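Peptidase S8 and S53, subtilisin, kexin, sedolisin (Mycobacterium smegmatis, PDB 4KG7) is a mycosin, a subtilisin-like serine protease (MycP3) of the mycobacterial ESX-3 type VII secretion system, and probably cleaves peptide bonds by a charge-relay mechanism. Local coordinates at residues A[211-215]-A[250-254]; A[271-275]-A[286-290]; A[282-286]-A[323-327]. One frame throughout, in Å; residues are numbered along the deposited sequence.

Strand 209-213 lies inside the parallel sheet of the subtilisin fold. Contact 1 joins its end to the chain at 250-254 and closes a long loop almost without regular structure. The chain then runs through strand 259-265 and out into the loop at 271-275. Contact 2 joins this turn to 286-290, just past the edge strand 281-286. Contact 3 opens on that same strand, shares P286 with contact 2, and closes about 37 residues later on helix 318-335. The two loops follow one another along the chain, meeting at P286, and the loop of contact 1 comes earlier. V211 touches V325 and S326, so contacts 1 and 3 meet between sheet and helix.

Contact 1 (A[211-215]-A[250-254]); sequences VAAAG and SIPSW
S250 and S253 turn their hydroxyls toward the backbone of A213 and A214. This is the C-terminal end of strand 209-213, in the parallel sheet of the subtilisin fold. The 250-254 segment leaves its own short antiparallel strand through a cis peptide bond before P252. The direct bond is from S250 OG to A214 O, 2.7 Å. The hydroxyl sits above the carbonyl plane, 55° out of it. S250 places OG anti to its backbone N (chi1 177°), which carries the oxygen across to segment 211-215.

S253 uses a different torsion. Its OG is anti to the carbonyl carbon, beside its own N (chi1 -78°). There it lies 3.7 Å from A214 CA, and its hydroxyl is also hydrogen-bonded to S261 of strand 259-265. A water lies between the two serines. It donates to A213 O and S250 OG, accepts from S253 N, and also bonds S253 OG. S250 OG is thus held by both a carbonyl and a water.

The apolar part is small. A212 CB meets the P252 ring at CG, 4.0 Å away, and P252 also packs on L199 of helix 193-205. A213 turns its methyl another way, onto T318, near the predicted catalytic S319, and G215 N is hydrogen-bonded to T318 OG1.

Contact 2 (A[271-275]-A[286-290]); sequences PSSFT and PGENI
S272 and E288 make the direct polar bond of this contact. S272 OG donates to E288 OE2 over 2.7 Å. The carboxylate receives it on the anti lone pair of OE2, the side away from OE1. E288 reaches across with an extended chain beyond CG (chi2 -179°). Its CB does not aim at the other segment, but its carboxylate does come close.

A water gives the second polar link. It donates to E288 OE2 at 2.7 Å and accepts from S273 N. OE2 therefore takes two hydrogen bonds, one from a side chain and one from the water. Together they would limit rotation of the carboxylate.

S272 to T275 form a type I beta turn, closed by T275 N to S272 O. The turn belongs to the loop between strands 259-265 and 281-286 of the subtilisin fold. The other segment leaves strand 281-286, the edge of the parallel sheet. The backbone of S272 is bonded to A264, and that of G287 to V265 and G317. Both segments are thus tied to strand 259-265, and G287 also to the chain just before the predicted catalytic S319.

The van der Waals contacts centre on F274. Its ring lies beside E288, and the ring and carboxylate planes are 55° apart. The ring edge does the touching: CE2 meets E288 CG at 3.9 Å, and CZ approaches G287 O at 3.6 Å. S272 CB lies over one face, offset toward the rim and 3.5 Å above the plane. F274 CG lies between its backbone N and carbonyl carbon (chi1 55°), which folds the ring back over S272.

Contact 3 (A[282-286]-A[323-327]); sequences GIAAP and AYVSG
The Y324 ring meets the P286 carbonyl at one edge. P286 O lies in the ring plane, 3.3 Å from CD2. The proline ring stands above the ring plane on one side, near the rim, with its CB 3.9 Å from Y324 CE2, and the two side chains cross at about a right angle. The Y324 side chain also touches I290, and N49 and L53 of helix 48-53. Its CG is anti to its carbonyl carbon (chi1 -83°), which sets the ring beside the end of the strand.

This is helix-on-sheet packing of the subtilisin fold. Helix 318-335, which carries the predicted catalytic S319 in its first turn, lies across the edge strand 281-286 of the parallel sheet. The local axes are 7.9 Å apart and 105° from each other in direction. The contact is buried and mostly apolar, with no hydrogen bond between the segments.

The A285 methyl sits between two helix residues. It is 3.8 Å from Y324 CB and equally close to V325 CG2. V325 also packs on V262 of the next strand. At the far end of the contact, V325 CG2 touches I283 CG2 at 4.2 Å.

Contact 1 (A[211-215]-A[250-254])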
ATOM      1  N   VAL A 211       2.410   3.836  -4.762  1.00  5.15           N
ATOM      2  CA  VAL A 211       2.167   4.135  -3.355  1.00  5.10           C
ATOM      3  C   VAL A 211       2.448   2.884  -2.546  1.00  5.03           C
ATOM      4  O   VAL A 211       1.920   1.818  -2.856  1.00  4.94           O
ATOM      5  CB  VAL A 211       0.679   4.571  -3.131  1.00  5.07           C
ATOM      6  CG1 VAL A 211       0.395   4.915  -1.685  1.00  5.19           C
ATOM      7  CG2 VAL A 211       0.330   5.746  -4.018  1.00  5.31           C
ATOM      8  N   ALA A 212       3.244   3.035  -1.482  1.00  5.02           N
ATOM      9  CA  ALA A 212       3.652   1.906  -0.636  1.00  5.01           C
ATOM     10  C   ALA A 212       3.464   2.221   0.838  1.00  5.08           C
ATOM     11  O   ALA A 212       3.753   3.329   1.287  1.00  5.30           O
ATOM     12  CB  ALA A 212       5.120   1.545  -0.913  1.00  5.20           C
ATOM     13  N   ALA A 213       3.012   1.251   1.617  1.00  5.00           N
ATOM     14  CA  ALA A 213       2.972   1.392   3.054  1.00  5.21           C
ATOM     15  C   ALA A 213       4.373   1.525   3.636  1.00  5.50           C
ATOM     16  O   ALA A 213       5.278   0.809   3.223  1.00  5.48           O
ATOM     17  CB  ALA A 213       2.292   0.162   3.655  1.00  5.19           C
ATOM     18  N   ALA A 214       4.573   2.414   4.622  1.00  5.78           N
ATOM     19  CA  ALA A 214       5.920   2.628   5.188  1.00  6.29           C
ATOM     20  C   ALA A 214       6.386   1.474   6.064  1.00  6.69           C
ATOM     21  O   ALA A 214       7.582   1.279   6.230  1.00  7.00           O
ATOM     22  CB  ALA A 214       5.937   3.908   5.998  1.00  6.52           C
ATOM     23  N   GLY A 215       5.432   0.723   6.614  1.00  6.84           N
ATOM     24  CA  GLY A 215       5.756  -0.331   7.586  1.00  7.46           C
ATOM     25  C   GLY A 215       5.324  -0.008   8.993  1.00  8.17           C
ATOM     26  O   GLY A 215       5.101   1.156   9.341  1.00  8.08           O
ATOM     27  N   SER A 250      12.831  -0.548   4.741  1.00  8.40           N
ATOM     28  CA  SER A 250      11.462  -0.871   4.356  1.00  7.96           C
ATOM     29  C   SER A 250      11.349  -0.890   2.833  1.00  7.70           C
ATOM     30  O   SER A 250      11.692   0.082   2.175  1.00  7.71           O
ATOM     31  CB  SER A 250      10.511   0.165   4.925  1.00  7.69           C
ATOM     32  OG  SER A 250       9.179  -0.079   4.522  1.00  7.38           O
ATOM     33  N   ILE A 251      10.903  -2.018   2.304  1.00  7.70           N
ATOM     34  CA  ILE A 251      10.877  -2.322   0.872  1.00  7.76           C
ATOM     35  C   ILE A 251       9.417  -2.439   0.422  1.00  7.24           C
ATOM     36  O   ILE A 251       8.632  -3.198   1.006  1.00  7.22           O
ATOM     37  CB  ILE A 251      11.639  -3.638   0.598  1.00  8.43           C
ATOM     38  CG1 ILE A 251      13.077  -3.596   1.155  1.00  9.06           C
ATOM     39  CG2 ILE A 251      11.686  -3.940  -0.877  1.00  8.53           C
ATOM     40  CD1 ILE A 251      13.635  -4.952   1.502  1.00  9.74           C
ATOM     41  N   PRO A 252       9.034  -1.759  -0.680  1.00  6.84           N
ATOM     42  CA  PRO A 252       9.835  -0.938  -1.580  1.00  6.89           C
ATOM     43  C   PRO A 252       9.940   0.562  -1.244  1.00  6.73           C
ATOM     44  O   PRO A 252      10.459   1.337  -2.051  1.00  6.75           O
ATOM     45  CB  PRO A 252       9.093  -1.136  -2.902  1.00  6.83           C
ATOM     46  CG  PRO A 252       7.659  -1.116  -2.480  1.00  6.58           C
ATOM     47  CD  PRO A 252       7.650  -1.892  -1.181  1.00  6.69           C
ATOM     48  N   SER A 253       9.478   0.973  -0.066  1.00  6.63           N
ATOM     49  CA  SER A 253       9.512   2.399   0.319  1.00  6.64           C
ATOM     50  C   SER A 253      10.842   3.085   0.121  1.00  7.17           C
ATOM     51  O   SER A 253      10.885   4.266  -0.230  1.00  7.05           O
ATOM     52  CB  SER A 253       9.089   2.596   1.780  1.00  6.54           C
ATOM     53  OG  SER A 253       7.689   2.521   1.922  1.00  6.29           O
ATOM     54  N   TRP A 254      11.944   2.389   0.375  1.00  7.67           N
ATOM     55  CA  TRP A 254      13.234   3.075   0.292  1.00  8.53           C
ATOM     56  C   TRP A 254      13.624   3.460  -1.124  1.00  8.39           C
ATOM     57  O   TRP A 254      14.525   4.257  -1.304  1.00  8.64           O
ATOM     58  CB  TRP A 254      14.315   2.311   1.021  1.00  9.42           C
ATOM     59  CG  TRP A 254      14.897   1.177   0.277  1.00 10.31           C
ATOM     60  CD1 TRP A 254      14.250   0.240  -0.471  1.00 10.48           C
ATOM     61  CD2 TRP A 254      16.276   0.851   0.240  1.00 11.25           C
ATOM     62  NE1 TRP A 254      15.161  -0.659  -0.982  1.00 11.21           N
ATOM     63  CE2 TRP A 254      16.411  -0.311  -0.552  1.00 11.79           C
ATOM     64  CE3 TRP A 254      17.419   1.418   0.814  1.00 11.91           C
ATOM     65  CZ2 TRP A 254      17.648  -0.912  -0.792  1.00 12.43           C
ATOM     66  CZ3 TRP A 254      18.658   0.829   0.571  1.00 12.68           C
ATOM     67  CH2 TRP A 254      18.762  -0.331  -0.229  1.00 13.09           C
TER
HETATM   68  O   HOH W   1       7.977  -0.265   2.028  1.00  4.70           O

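Contact 2 (A[271-275]-A[286-290])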
ATOM      1  N   PRO A 271       0.995  11.097  14.273  1.00  7.42           N
ATOM      2  CA  PRO A 271       1.648   9.823  13.928  1.00  7.13           C
ATOM      3  C   PRO A 271       1.114   8.660  14.769  1.00  7.17           C
ATOM      4  O   PRO A 271       1.045   8.772  15.981  1.00  7.33           O
ATOM      5  CB  PRO A 271       3.108  10.086  14.272  1.00  7.35           C
ATOM      6  CG  PRO A 271       3.291  11.535  14.072  1.00  7.63           C
ATOM      7  CD  PRO A 271       1.989  12.161  14.512  1.00  7.79           C
ATOM      8  N   SER A 272       0.727   7.565  14.142  1.00  6.93           N
ATOM      9  CA  SER A 272       0.340   6.380  14.879  1.00  7.21           C
ATOM     10  C   SER A 272       1.516   5.794  15.647  1.00  7.59           C
ATOM     11  O   SER A 272       2.643   5.851  15.190  1.00  7.67           O
ATOM     12  CB  SER A 272      -0.183   5.322  13.921  1.00  6.92           C
ATOM     13  OG  SER A 272      -1.420   5.731  13.338  1.00  6.94           O
ATOM     14  N   SER A 273       1.231   5.243  16.828  1.00  8.05           N
ATOM     15  CA  SER A 273       2.301   4.726  17.682  1.00  8.66           C
ATOM     16  C   SER A 273       3.169   3.690  16.967  1.00  8.41           C
ATOM     17  O   SER A 273       4.383   3.579  17.263  1.00  9.37           O
ATOM     18  CB  SER A 273       1.713   4.104  18.936  1.00  9.16           C
ATOM     19  OG  SER A 273       0.865   3.026  18.606  1.00  9.53           O
ATOM     20  N   PHE A 274       2.558   2.929  16.060  1.00  7.91           N
ATOM     21  CA  PHE A 274       3.237   1.813  15.367  1.00  7.67           C
ATOM     22  C   PHE A 274       3.878   2.198  14.035  1.00  7.30           C
ATOM     23  O   PHE A 274       4.499   1.373  13.394  1.00  7.36           O
ATOM     24  CB  PHE A 274       2.227   0.681  15.129  1.00  7.69           C
ATOM     25  CG  PHE A 274       0.997   1.120  14.389  1.00  7.48           C
ATOM     26  CD1 PHE A 274       1.018   1.290  13.004  1.00  7.22           C
ATOM     27  CD2 PHE A 274      -0.156   1.477  15.074  1.00  7.73           C
ATOM     28  CE1 PHE A 274      -0.103   1.744  12.335  1.00  7.07           C
ATOM     29  CE2 PHE A 274      -1.294   1.916  14.399  1.00  7.66           C
ATOM     30  CZ  PHE A 274      -1.269   2.058  13.021  1.00  7.31           C
ATOM     31  N   THR A 275       3.747   3.442  13.598  1.00  7.00           N
ATOM     32  CA  THR A 275       4.209   3.764  12.244  1.00  6.68           C
ATOM     33  C   THR A 275       5.736   3.718  12.190  1.00  6.93           C
ATOM     34  O   THR A 275       6.403   4.285  13.061  1.00  7.24           O
ATOM     35  CB  THR A 275       3.570   5.055  11.695  1.00  6.46           C
ATOM     36  OG1 THR A 275       3.522   5.010  10.255  1.00  6.18           O
ATOM     37  CG2 THR A 275       4.287   6.294  12.151  1.00  6.69           C
ATOM     38  N   PRO A 286      -4.944   8.007   7.495  1.00  5.91           N
ATOM     39  CA  PRO A 286      -5.443   7.226   8.640  1.00  6.09           C
ATOM     40  C   PRO A 286      -5.100   5.747   8.573  1.00  6.11           C
ATOM     41  O   PRO A 286      -5.278   5.122   7.524  1.00  6.08           O
ATOM     42  CB  PRO A 286      -6.952   7.470   8.591  1.00  6.25           C
ATOM     43  CG  PRO A 286      -7.034   8.843   7.961  1.00  6.33           C
ATOM     44  CD  PRO A 286      -6.030   8.750   6.855  1.00  6.05           C
ATOM     45  N   GLY A 287      -4.624   5.216   9.697  1.00  6.32           N
ATOM     46  CA  GLY A 287      -4.232   3.809   9.795  1.00  6.43           C
ATOM     47  C   GLY A 287      -4.766   3.046  11.001  1.00  6.94           C
ATOM     48  O   GLY A 287      -4.349   1.920  11.241  1.00  7.03           O
ATOM     49  N   GLU A 288      -5.771   3.583  11.690  1.00  7.42           N
ATOM     50  CA  GLU A 288      -6.293   2.984  12.932  1.00  8.18           C
ATOM     51  C   GLU A 288      -7.793   2.758  12.853  1.00  8.69           C
ATOM     52  O   GLU A 288      -8.520   3.552  12.288  1.00  8.54           O
ATOM     53  CB  GLU A 288      -5.966   3.863  14.138  1.00  8.66           C
ATOM     54  CG  GLU A 288      -4.490   4.076  14.341  1.00  8.86           C
ATOM     55  CD  GLU A 288      -4.157   4.909  15.544  1.00  9.48           C
ATOM     56  OE1 GLU A 288      -4.988   5.030  16.501  1.00 10.51           O
ATOM     57  OE2 GLU A 288      -3.032   5.472  15.535  1.00  9.28           O
ATOM     58  N   ASN A 289      -8.269   1.687  13.492  1.00  9.58           N
ATOM     59  CA  ASN A 289      -9.719   1.393  13.571  1.00 10.53           C
ATOM     60  C   ASN A 289     -10.371   1.389  12.193  1.00  9.77           C
ATOM     61  O   ASN A 289     -11.456   1.949  11.985  1.00  9.99           O
ATOM     62  CB  ASN A 289     -10.428   2.382  14.481  1.00 11.95           C
ATOM     63  CG  ASN A 289      -9.819   2.425  15.871  1.00 13.35           C
ATOM     64  OD1 ASN A 289      -9.771   1.407  16.546  1.00 15.65           O
ATOM     65  ND2 ASN A 289      -9.250   3.579  16.248  1.00 14.04           N
ATOM     66  N   ILE A 290      -9.716   0.709  11.269  1.00  8.84           N
ATOM     67  CA  ILE A 290     -10.154   0.712   9.894  1.00  8.60           C
ATOM     68  C   ILE A 290     -11.427  -0.127   9.729  1.00  8.21           C
ATOM     69  O   ILE A 290     -11.549  -1.198  10.340  1.00  8.28           O
ATOM     70  CB  ILE A 290      -8.999   0.184   9.010  1.00  8.54           C
ATOM     71  CG1 ILE A 290      -7.773   1.129   9.074  1.00  8.69           C
ATOM     72  CG2 ILE A 290      -9.493  -0.160   7.624  1.00  8.76           C
ATOM     73  CD1 ILE A 290      -7.987   2.479   8.476  1.00  8.62           C
TER
HETATM   74  O   HOH W   2      -1.495   5.776  17.720  1.00  8.88           O

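Contact 3 (A[282-286]-A[323-327])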
ATOM      1  N   GLY A 282       6.984   9.934   2.943  1.00  5.52           N
ATOM      2  CA  GLY A 282       6.593  11.137   2.213  1.00  5.66           C
ATOM      3  C   GLY A 282       5.258  11.769   2.576  1.00  5.65           C
ATOM      4  O   GLY A 282       5.030  12.960   2.341  1.00  5.99           O
ATOM      5  N   ILE A 283       4.374  10.992   3.188  1.00  5.46           N
ATOM      6  CA  ILE A 283       3.012  11.457   3.420  1.00  5.48           C
ATOM      7  C   ILE A 283       2.398  10.480   4.408  1.00  5.38           C
ATOM      8  O   ILE A 283       3.004   9.448   4.729  1.00  5.33           O
ATOM      9  CB  ILE A 283       2.232  11.502   2.076  1.00  5.36           C
ATOM     10  CG1 ILE A 283       0.977  12.406   2.143  1.00  5.57           C
ATOM     11  CG2 ILE A 283       1.897  10.116   1.609  1.00  5.10           C
ATOM     12  CD1 ILE A 283       0.431  12.728   0.775  1.00  5.64           C
ATOM     13  N   ALA A 284       1.199  10.773   4.893  1.00  5.53           N
ATOM     14  CA  ALA A 284       0.502   9.868   5.797  1.00  5.57           C
ATOM     15  C   ALA A 284      -0.971   9.852   5.541  1.00  5.58           C
ATOM     16  O   ALA A 284      -1.499  10.712   4.842  1.00  5.81           O
ATOM     17  CB  ALA A 284       0.777  10.232   7.234  1.00  5.81           C
ATOM     18  N   ALA A 285      -1.645   8.861   6.112  1.00  5.58           N
ATOM     19  CA  ALA A 285      -3.123   8.826   6.069  1.00  5.65           C
ATOM     20  C   ALA A 285      -3.642   7.977   7.247  1.00  5.78           C
ATOM     21  O   ALA A 285      -2.868   7.328   7.933  1.00  5.72           O
ATOM     22  CB  ALA A 285      -3.602   8.285   4.716  1.00  5.57           C
ATOM     23  N   PRO A 286      -4.944   8.007   7.495  1.00  5.91           N
ATOM     24  CA  PRO A 286      -5.443   7.226   8.640  1.00  6.09           C
ATOM     25  C   PRO A 286      -5.100   5.747   8.573  1.00  6.11           C
ATOM     26  O   PRO A 286      -5.278   5.122   7.524  1.00  6.08           O
ATOM     27  CB  PRO A 286      -6.952   7.470   8.591  1.00  6.25           C
ATOM     28  CG  PRO A 286      -7.034   8.843   7.961  1.00  6.33           C
ATOM     29  CD  PRO A 286      -6.030   8.750   6.855  1.00  6.05           C
ATOM     30  N   ALA A 323      -3.486   2.608   1.262  1.00  4.97           N
ATOM     31  CA  ALA A 323      -4.681   2.435   0.456  1.00  5.09           C
ATOM     32  C   ALA A 323      -5.431   3.743   0.308  1.00  5.15           C
ATOM     33  O   ALA A 323      -5.847   4.122  -0.785  1.00  5.23           O
ATOM     34  CB  ALA A 323      -5.569   1.375   1.065  1.00  5.15           C
ATOM     35  N   TYR A 324      -5.593   4.457   1.409  1.00  5.24           N
ATOM     36  CA  TYR A 324      -6.240   5.781   1.339  1.00  5.40           C
ATOM     37  C   TYR A 324      -5.508   6.690   0.369  1.00  5.32           C
ATOM     38  O   TYR A 324      -6.155   7.375  -0.426  1.00  5.52           O
ATOM     39  CB  TYR A 324      -6.284   6.420   2.728  1.00  5.61           C
ATOM     40  CG  TYR A 324      -7.427   5.969   3.604  1.00  5.90           C
ATOM     41  CD1 TYR A 324      -8.756   6.133   3.181  1.00  6.20           C
ATOM     42  CD2 TYR A 324      -7.216   5.524   4.919  1.00  5.97           C
ATOM     43  CE1 TYR A 324      -9.819   5.769   3.968  1.00  6.60           C
ATOM     44  CE2 TYR A 324      -8.278   5.156   5.713  1.00  6.35           C
ATOM     45  CZ  TYR A 324      -9.581   5.314   5.258  1.00  6.53           C
ATOM     46  OH  TYR A 324     -10.643   4.992   6.070  1.00  7.29           O
ATOM     47  N   VAL A 325      -4.182   6.757   0.454  1.00  5.10           N
ATOM     48  CA  VAL A 325      -3.441   7.602  -0.433  1.00  5.15           C
ATOM     49  C   VAL A 325      -3.586   7.204  -1.898  1.00  5.14           C
ATOM     50  O   VAL A 325      -3.710   8.071  -2.756  1.00  5.32           O
ATOM     51  CB  VAL A 325      -1.966   7.714  -0.015  1.00  5.14           C
ATOM     52  CG1 VAL A 325      -1.144   8.503  -1.050  1.00  5.32           C
ATOM     53  CG2 VAL A 325      -1.871   8.396   1.338  1.00  5.27           C
ATOM     54  N   SER A 326      -3.551   5.915  -2.193  1.00  4.92           N
ATOM     55  CA  SER A 326      -3.842   5.453  -3.557  1.00  5.02           C
ATOM     56  C   SER A 326      -5.209   5.916  -4.055  1.00  5.19           C
ATOM     57  O   SER A 326      -5.373   6.306  -5.219  1.00  5.39           O
ATOM     58  CB  SER A 326      -3.719   3.953  -3.639  1.00  4.97           C
ATOM     59  OG  SER A 326      -2.354   3.596  -3.543  1.00  4.94           O
ATOM     60  N   GLY A 327      -6.223   5.804  -3.211  1.00  5.29           N
ATOM     61  CA  GLY A 327      -7.540   6.334  -3.583  1.00  5.59           C
ATOM     62  C   GLY A 327      -7.535   7.830  -3.865  1.00  5.79           C
ATOM     63  O   GLY A 327      -8.122   8.287  -4.829  1.00  5.98           O
TER